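Local coordinates for E3 SUMO-protein ligase SIZ1 (Saccharomyces cerevisiae, PDB 3I2D) that acts as an E3 ligase that promotes attachment of the ubiquitin-like modifier SUMO to PCNA and septins, at residues V63-K69 with R132-I137; Q138-P142 with A189-Y195; Y261-N267 with N302-S306. All blocks are in the same frame, centred on the assembly; numbering follows the deposited sequence.

Contact 1 (V63-K69 with R132-I137)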
# COMPACT_ATOMS: atom_id res chain seq x y z
N VAL A 63 5.28 -11.72 24.83
CA VAL A 63 5.88 -10.85 23.81
C VAL A 63 5.40 -11.12 22.37
O VAL A 63 6.07 -11.82 21.60
CB VAL A 63 7.44 -10.89 23.84
CG1 VAL A 63 8.03 -9.95 22.77
CG2 VAL A 63 7.93 -10.48 25.21
N PRO A 64 4.25 -10.54 21.99
CA PRO A 64 3.73 -10.75 20.64
C PRO A 64 4.78 -10.36 19.60
O PRO A 64 5.37 -9.29 19.68
CB PRO A 64 2.48 -9.87 20.60
CG PRO A 64 2.79 -8.79 21.59
CD PRO A 64 3.42 -9.56 22.72
N THR A 65 5.02 -11.25 18.65
CA THR A 65 6.01 -11.03 17.60
C THR A 65 5.65 -9.84 16.71
O THR A 65 4.50 -9.67 16.31
CB THR A 65 6.17 -12.33 16.78
OG1 THR A 65 6.66 -12.02 15.47
CG2 THR A 65 4.84 -13.08 16.70
N ILE A 66 6.65 -9.00 16.42
CA ILE A 66 6.45 -7.80 15.60
C ILE A 66 6.09 -8.09 14.15
O ILE A 66 6.68 -8.94 13.50
CB ILE A 66 7.70 -6.87 15.66
CG1 ILE A 66 7.76 -6.20 17.04
CG2 ILE A 66 7.66 -5.81 14.54
CD1 ILE A 66 8.98 -5.34 17.26
N HIS A 67 5.09 -7.37 13.64
CA HIS A 67 4.64 -7.55 12.28
C HIS A 67 4.22 -6.21 11.72
O HIS A 67 3.18 -5.67 12.08
CB HIS A 67 3.45 -8.51 12.25
CG HIS A 67 2.93 -8.78 10.88
ND1 HIS A 67 3.68 -9.41 9.91
CD2 HIS A 67 1.75 -8.46 10.29
CE1 HIS A 67 2.99 -9.46 8.79
NE2 HIS A 67 1.82 -8.89 8.99
N PHE A 68 5.00 -5.66 10.81
CA PHE A 68 4.66 -4.36 10.28
C PHE A 68 3.38 -4.33 9.45
O PHE A 68 3.12 -5.24 8.68
CB PHE A 68 5.82 -3.80 9.47
CG PHE A 68 7.06 -3.60 10.29
CD1 PHE A 68 8.09 -4.53 10.26
CD2 PHE A 68 7.17 -2.50 11.13
CE1 PHE A 68 9.20 -4.39 11.08
CE2 PHE A 68 8.29 -2.35 11.95
CZ PHE A 68 9.30 -3.30 11.92
N LYS A 69 2.60 -3.26 9.63
CA LYS A 69 1.37 -3.07 8.87
C LYS A 69 1.74 -3.23 7.40
O LYS A 69 2.67 -2.59 6.90
CB LYS A 69 0.80 -1.68 9.09
CG LYS A 69 0.23 -1.41 10.46
CD LYS A 69 -0.50 -0.07 10.47
CE LYS A 69 -0.93 0.33 11.87
NZ LYS A 69 -1.69 1.62 11.85
N ARG A 132 1.85 -4.87 18.56
CA ARG A 132 3.10 -5.22 17.91
C ARG A 132 2.78 -6.08 16.70
O ARG A 132 3.58 -6.20 15.78
CB ARG A 132 4.00 -5.99 18.88
CG ARG A 132 4.62 -5.12 19.97
CD ARG A 132 5.28 -5.98 21.02
NE ARG A 132 6.28 -6.87 20.44
CZ ARG A 132 7.58 -6.60 20.39
NH1 ARG A 132 8.04 -5.46 20.89
NH2 ARG A 132 8.42 -7.46 19.83
N GLY A 133 1.60 -6.68 16.72
CA GLY A 133 1.20 -7.54 15.62
C GLY A 133 0.81 -6.76 14.39
O GLY A 133 0.75 -7.31 13.30
N ASN A 134 0.53 -5.47 14.57
CA ASN A 134 0.16 -4.59 13.47
C ASN A 134 1.01 -3.31 13.58
O ASN A 134 0.51 -2.19 13.46
CB ASN A 134 -1.32 -4.24 13.56
CG ASN A 134 -1.88 -3.77 12.23
OD1 ASN A 134 -2.85 -3.01 12.18
ND2 ASN A 134 -1.28 -4.24 11.13
N GLU A 135 2.30 -3.52 13.80
CA GLU A 135 3.29 -2.46 13.98
C GLU A 135 3.30 -1.34 12.93
O GLU A 135 3.25 -1.60 11.73
CB GLU A 135 4.68 -3.11 14.03
CG GLU A 135 5.79 -2.20 14.51
CD GLU A 135 5.98 -2.25 16.02
OE1 GLU A 135 4.99 -2.40 16.75
OE2 GLU A 135 7.14 -2.13 16.47
N PRO A 136 3.35 -0.08 13.37
CA PRO A 136 3.39 1.01 12.38
C PRO A 136 4.85 1.18 12.06
O PRO A 136 5.70 0.96 12.92
CB PRO A 136 2.88 2.23 13.16
CG PRO A 136 2.29 1.65 14.46
CD PRO A 136 3.15 0.45 14.73
N ILE A 137 5.18 1.55 10.84
CA ILE A 137 6.59 1.75 10.53
C ILE A 137 6.98 3.09 11.13
O ILE A 137 6.46 4.13 10.75
CB ILE A 137 6.84 1.78 9.03
CG1 ILE A 137 6.60 0.39 8.45
CG2 ILE A 137 8.24 2.28 8.75
CD1 ILE A 137 6.56 0.35 6.94

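Contact 2 (Q138-P142 with A189-Y195)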
# COMPACT_ATOMS: atom_id res chain seq x y z
N GLN A 138 7.89 3.06 12.09
CA GLN A 138 8.30 4.29 12.73
C GLN A 138 9.75 4.31 13.21
O GLN A 138 10.11 3.59 14.13
CB GLN A 138 7.40 4.58 13.91
CG GLN A 138 7.50 6.00 14.38
CD GLN A 138 6.72 6.24 15.65
OE1 GLN A 138 7.10 5.75 16.72
NE2 GLN A 138 5.61 6.97 15.54
N PHE A 139 10.55 5.14 12.54
CA PHE A 139 11.96 5.34 12.87
C PHE A 139 12.10 6.44 13.92
O PHE A 139 11.27 7.34 14.02
CB PHE A 139 12.71 5.81 11.63
CG PHE A 139 13.04 4.71 10.68
CD1 PHE A 139 12.04 4.09 9.94
CD2 PHE A 139 14.35 4.28 10.53
CE1 PHE A 139 12.36 3.05 9.07
CE2 PHE A 139 14.66 3.25 9.68
CZ PHE A 139 13.67 2.63 8.95
N PRO A 140 13.15 6.39 14.75
CA PRO A 140 13.27 7.46 15.74
C PRO A 140 13.73 8.75 15.03
O PRO A 140 14.47 8.68 14.06
CB PRO A 140 14.32 6.93 16.70
CG PRO A 140 15.18 6.08 15.82
CD PRO A 140 14.15 5.33 15.01
N PHE A 141 13.26 9.90 15.51
CA PHE A 141 13.63 11.19 14.95
C PHE A 141 14.32 12.02 16.02
O PHE A 141 13.88 12.05 17.16
CB PHE A 141 12.37 11.93 14.48
CG PHE A 141 12.66 13.24 13.81
CD1 PHE A 141 12.80 13.31 12.42
CD2 PHE A 141 12.76 14.42 14.56
CE1 PHE A 141 13.04 14.53 11.80
CE2 PHE A 141 13.00 15.65 13.94
CZ PHE A 141 13.14 15.71 12.56
N PRO A 142 15.42 12.69 15.68
CA PRO A 142 16.07 12.74 14.36
C PRO A 142 16.97 11.52 14.13
O PRO A 142 17.36 10.83 15.09
CB PRO A 142 16.89 14.02 14.45
CG PRO A 142 17.39 13.94 15.90
CD PRO A 142 16.16 13.48 16.68
N ALA A 189 19.22 10.15 18.11
CA ALA A 189 19.45 11.04 19.25
C ALA A 189 18.17 11.39 19.98
O ALA A 189 17.13 11.53 19.37
CB ALA A 189 20.12 12.32 18.78
N PHE A 190 18.26 11.53 21.30
CA PHE A 190 17.10 11.93 22.10
C PHE A 190 15.91 11.02 21.92
O PHE A 190 14.84 11.44 21.49
CB PHE A 190 16.69 13.36 21.73
CG PHE A 190 17.85 14.23 21.38
CD1 PHE A 190 17.83 15.00 20.22
CD2 PHE A 190 18.97 14.28 22.20
CE1 PHE A 190 18.91 15.80 19.89
CE2 PHE A 190 20.05 15.08 21.88
CZ PHE A 190 20.02 15.85 20.72
N THR A 191 16.11 9.76 22.27
CA THR A 191 15.04 8.80 22.16
C THR A 191 14.43 8.49 23.53
O THR A 191 15.16 8.26 24.50
CB THR A 191 15.55 7.51 21.52
OG1 THR A 191 16.70 7.04 22.25
CG2 THR A 191 15.95 7.78 20.09
N THR A 192 13.11 8.50 23.61
CA THR A 192 12.39 8.20 24.86
C THR A 192 11.83 6.78 24.83
O THR A 192 11.35 6.28 25.84
CB THR A 192 11.20 9.15 25.09
OG1 THR A 192 10.27 9.02 24.00
CG2 THR A 192 11.67 10.59 25.20
N LYS A 193 11.89 6.13 23.67
CA LYS A 193 11.37 4.78 23.54
C LYS A 193 12.39 3.93 22.79
O LYS A 193 13.28 4.47 22.15
CB LYS A 193 10.05 4.83 22.77
CG LYS A 193 9.21 6.02 23.17
CD LYS A 193 7.72 5.80 22.97
CE LYS A 193 7.17 4.64 23.80
NZ LYS A 193 5.72 4.43 23.50
N GLU A 194 12.28 2.60 22.91
CA GLU A 194 13.18 1.70 22.20
C GLU A 194 12.59 1.32 20.85
O GLU A 194 11.37 1.25 20.70
CB GLU A 194 13.43 0.43 23.00
CG GLU A 194 14.55 0.55 24.00
CD GLU A 194 14.95 -0.80 24.57
OE1 GLU A 194 14.07 -1.49 25.13
OE2 GLU A 194 16.15 -1.15 24.46
N TYR A 195 13.45 1.09 19.86
CA TYR A 195 12.98 0.72 18.53
C TYR A 195 13.77 -0.49 18.03
O TYR A 195 14.90 -0.72 18.44
CB TYR A 195 13.18 1.86 17.52
CG TYR A 195 12.49 3.16 17.85
CD1 TYR A 195 12.94 3.98 18.89
CD2 TYR A 195 11.43 3.61 17.07
CE1 TYR A 195 12.35 5.21 19.14
CE2 TYR A 195 10.84 4.83 17.30
CZ TYR A 195 11.30 5.63 18.34
OH TYR A 195 10.70 6.84 18.55
O HOH W 1 16.31 9.76 17.42

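Contact 3 (Y261-N267 with N302-S306)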
# COMPACT_ATOMS: atom_id res chain seq x y z
N TYR A 261 -11.26 1.57 -16.45
CA TYR A 261 -11.56 0.46 -15.54
C TYR A 261 -12.47 0.98 -14.44
O TYR A 261 -12.01 1.27 -13.33
CB TYR A 261 -10.28 -0.09 -14.91
CG TYR A 261 -9.23 -0.49 -15.90
CD1 TYR A 261 -8.23 0.40 -16.30
CD2 TYR A 261 -9.24 -1.76 -16.47
CE1 TYR A 261 -7.27 0.03 -17.23
CE2 TYR A 261 -8.29 -2.15 -17.41
CZ TYR A 261 -7.31 -1.25 -17.78
OH TYR A 261 -6.37 -1.63 -18.71
N PRO A 262 -13.79 1.08 -14.72
CA PRO A 262 -14.77 1.58 -13.75
C PRO A 262 -14.82 0.70 -12.54
O PRO A 262 -14.97 -0.51 -12.66
CB PRO A 262 -16.09 1.55 -14.53
CG PRO A 262 -15.69 1.31 -15.95
CD PRO A 262 -14.49 0.43 -15.82
N SER A 263 -14.71 1.30 -11.36
CA SER A 263 -14.74 0.50 -10.17
C SER A 263 -15.14 1.21 -8.90
O SER A 263 -15.33 2.42 -8.87
CB SER A 263 -13.38 -0.18 -10.00
OG SER A 263 -12.33 0.71 -10.29
N LYS A 264 -15.28 0.43 -7.84
CA LYS A 264 -15.66 0.94 -6.53
C LYS A 264 -15.72 -0.28 -5.63
O LYS A 264 -15.77 -1.40 -6.13
CB LYS A 264 -17.04 1.62 -6.59
CG LYS A 264 -18.17 0.71 -7.08
CD LYS A 264 -19.39 1.54 -7.50
CE LYS A 264 -20.50 0.66 -8.02
NZ LYS A 264 -21.59 1.47 -8.64
N SER A 265 -15.69 -0.06 -4.32
CA SER A 265 -15.78 -1.15 -3.36
C SER A 265 -17.18 -1.71 -3.49
O SER A 265 -18.12 -0.97 -3.81
CB SER A 265 -15.60 -0.64 -1.92
OG SER A 265 -15.64 -1.71 -0.97
N ILE A 266 -17.32 -3.00 -3.27
CA ILE A 266 -18.64 -3.61 -3.34
C ILE A 266 -19.47 -3.00 -2.19
O ILE A 266 -20.70 -3.06 -2.18
CB ILE A 266 -18.53 -5.13 -3.19
CG1 ILE A 266 -17.95 -5.49 -1.82
CG2 ILE A 266 -17.64 -5.68 -4.32
CD1 ILE A 266 -17.69 -6.97 -1.64
N ASN A 267 -18.75 -2.39 -1.24
CA ASN A 267 -19.37 -1.73 -0.10
C ASN A 267 -19.78 -0.29 -0.41
O ASN A 267 -20.35 0.40 0.44
CB ASN A 267 -18.41 -1.72 1.09
CG ASN A 267 -18.09 -3.11 1.59
OD1 ASN A 267 -18.85 -4.05 1.34
ND2 ASN A 267 -16.98 -3.26 2.30
N ASN A 302 -11.87 -5.73 -1.85
CA ASN A 302 -13.26 -5.40 -2.13
C ASN A 302 -13.44 -4.56 -3.37
O ASN A 302 -14.56 -4.16 -3.69
CB ASN A 302 -13.87 -4.66 -0.95
CG ASN A 302 -14.00 -5.53 0.26
OD1 ASN A 302 -14.37 -5.05 1.34
ND2 ASN A 302 -13.71 -6.81 0.11
N LEU A 303 -12.34 -4.28 -4.06
CA LEU A 303 -12.40 -3.45 -5.26
C LEU A 303 -12.79 -4.32 -6.46
O LEU A 303 -12.10 -5.29 -6.78
CB LEU A 303 -11.03 -2.79 -5.48
CG LEU A 303 -10.97 -1.46 -6.24
CD1 LEU A 303 -11.77 -0.41 -5.50
CD2 LEU A 303 -9.52 -1.01 -6.37
N ALA A 304 -13.90 -3.97 -7.10
CA ALA A 304 -14.38 -4.71 -8.26
C ALA A 304 -14.80 -3.80 -9.43
O ALA A 304 -15.19 -2.66 -9.23
CB ALA A 304 -15.57 -5.59 -7.86
N ILE A 305 -14.71 -4.33 -10.64
CA ILE A 305 -15.09 -3.58 -11.84
C ILE A 305 -16.60 -3.55 -11.86
O ILE A 305 -17.24 -4.52 -11.47
CB ILE A 305 -14.61 -4.30 -13.14
CG1 ILE A 305 -13.09 -4.25 -13.24
CG2 ILE A 305 -15.26 -3.65 -14.37
CD1 ILE A 305 -12.53 -2.86 -13.14
N SER A 306 -17.17 -2.44 -12.32
CA SER A 306 -18.62 -2.32 -12.43
C SER A 306 -19.00 -2.70 -13.85
O SER A 306 -18.69 -1.99 -14.80
CB SER A 306 -19.07 -0.89 -12.16
OG SER A 306 -20.31 -0.62 -12.81
O HOH W 2 -14.18 -1.97 1.33

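Contact 1 (V63-K69 with R132-I137)
Arg132 lays most of its side chain against residues 63-66. Its CB lies 3.7 Å from Pro64 O, and farther out CD packs on the pyrrolidine ring, 3.8 Å from Pro64 CG. There the chain bends (chi3 56°) and turns NE back onto the carbonyl of the same proline: Arg132 NE donates to Pro64 O over 2.7 Å in a nearly straight bond (170°), with the oxygen in the guanidinium plane. CZ and NH2 then enter an aliphatic clasp, Ile66 CG1 against one face of the guanidinium and Val63 CG1 against the other, 3.9 Å from Arg132 NH2. NH1 has its own acceptor in Ile126 O. Arginine suits the place because its flat head can pack between hydrocarbon groups while its N-H groups bond in plane.

Beyond this grip two loops of the PINIT domain run in the same direction; around the single beta bridge of Phe68 with Glu135 the bonding is that of a parallel pair, although neither loop forms a regular strand. His67 N donates to Arg132 O (2.9 Å), Lys69 N to Glu135 O (2.8 Å), and a weak, bent bond goes from Glu135 N to His67 O. The edge of the His67 imidazole lies near Gly133 O, while its NE2 bonds to Glu70.

Glu135 and Phe68 point the same way, the aliphatic part of the glutamate lying along the ring with Glu135 CG 3.6 Å from Phe68 CE2. The buried ring also touches Ile137 CG1 (4.0 Å) and meets Phe122 of strand 117-125. At the exposed end, the extended Lys69 crosses Asn134 at about a right angle, its methylenes against the amide.

Contact 2 (Q138-P142 with A189-Y195)
Tyr195 meets Pro140 because its first torsion (chi1 -58°) places CG beside its own backbone N and swings the ring across to residues 138-140; at Thr191 a chi1 of 54° sets CG2 against the same proline and lets OG1 bond to strand 74-90. The proline slides over the phenol in the opposite direction to the tyrosine side chain. Pro140 CB stands 3.8 Å from the centroid of the Tyr195 ring, only 20° off its normal, a CH-pi contact, and Pro140 CD lies 3.8 Å from Tyr195 CD2. A proline suits the spot: its rigid, compact ring presents C-H groups to an aromatic face, those of CD polarised by the adjoining nitrogen. Thr191 CG2 adds to the apolar patch, 3.9 Å from Pro140 CB, while Thr191 OG1 bonds to Glu88 O and Thr90 N.

At the rim of the phenol, Gln138 O lies near the ring plane, 3.2 Å from Tyr195 CD2; that oxygen also bonds to Ser123 OG.

The other end is more open. The peptide bond before Pro142 is cis, and Pro142 CD comes 3.5 Å from Ala189 O and also touches the Phe190 ring. A water joins the two backbones, donating to Pro142 O (2.8 Å) and accepting from Ala189 N (3.0 Å).

Strand 182-191 turns a corner at Phe190 and the chain continues as strand 195-204 of a different sheet, so the contact lies where the two antiparallel sheets of the PINIT domain are joined, with residues 138-142 leading into strand 143-147, the antiparallel neighbour of strand 182-191.

Contact 3 (Y261-N267 with N302-S306)
Pro262 O accepts from Ser306 N (2.9 Å, 157°), the donor lying well above the carbonyl plane, and at the other end Ile266 N donates to Asn302 O (3.0 Å). Between them Lys264 and Ala304 form an antiparallel hydrogen-bonded pair whose two bonds are long and weak; Ser263-Ile305 and Ser265-Leu303 are the non-hydrogen-bonded pairs beside it.

The apolar contacts are made by methyl and methylene groups. Ile305 CD1 reaches Tyr261 CB (4.0 Å), and Ile266 CG2, just past the strand, meets Ala304 CB (4.1 Å); Ala304 is on the face that carries Lys264. Leu303 CD1 rests on the backbone between Lys264 and Ser265.

Among polar side chains, a water bonded to Ser265 OG (2.7 Å) donates to Asn302 OD1 (3.1 Å). Lys264 is long enough to carry NZ to His270 O, the backbone of a zinc ligand.

Strand 262-265 is the middle of a three-stranded SP-RING sheet, with 274-275 on its other side. Ser306 is the N-cap of helix 307-313, its OG bonded to Val309 N; that helix packs on Pro262, while Tyr261, Leu303 and Ile305 reach helix 207-215, and Tyr261 and Leu303 also touch helix 276-285.

In the fold
Contacts 1 and 2 belong to the PINIT domain and share one connection: residues 132-137 run directly into 138-142, between strands 117-125 and 143-147. The first half bonds to the segment ahead of strand 74-90, and the second packs against the corner at Phe190 and the start of strand 195-204; their centres are about 17 Å apart. Contact 3 lies in the SP-RING on the opposite side of the chain's centre, about 30 Å from contact 1 and 40 Å from contact 2, centre to centre. Only contact 3 adjoins the zinc held by Cys268, His270, Cys291 and Cys294; the Lys264 side chain comes within about 5 Å of the ion. The SP-RING mediates interaction with UBC9.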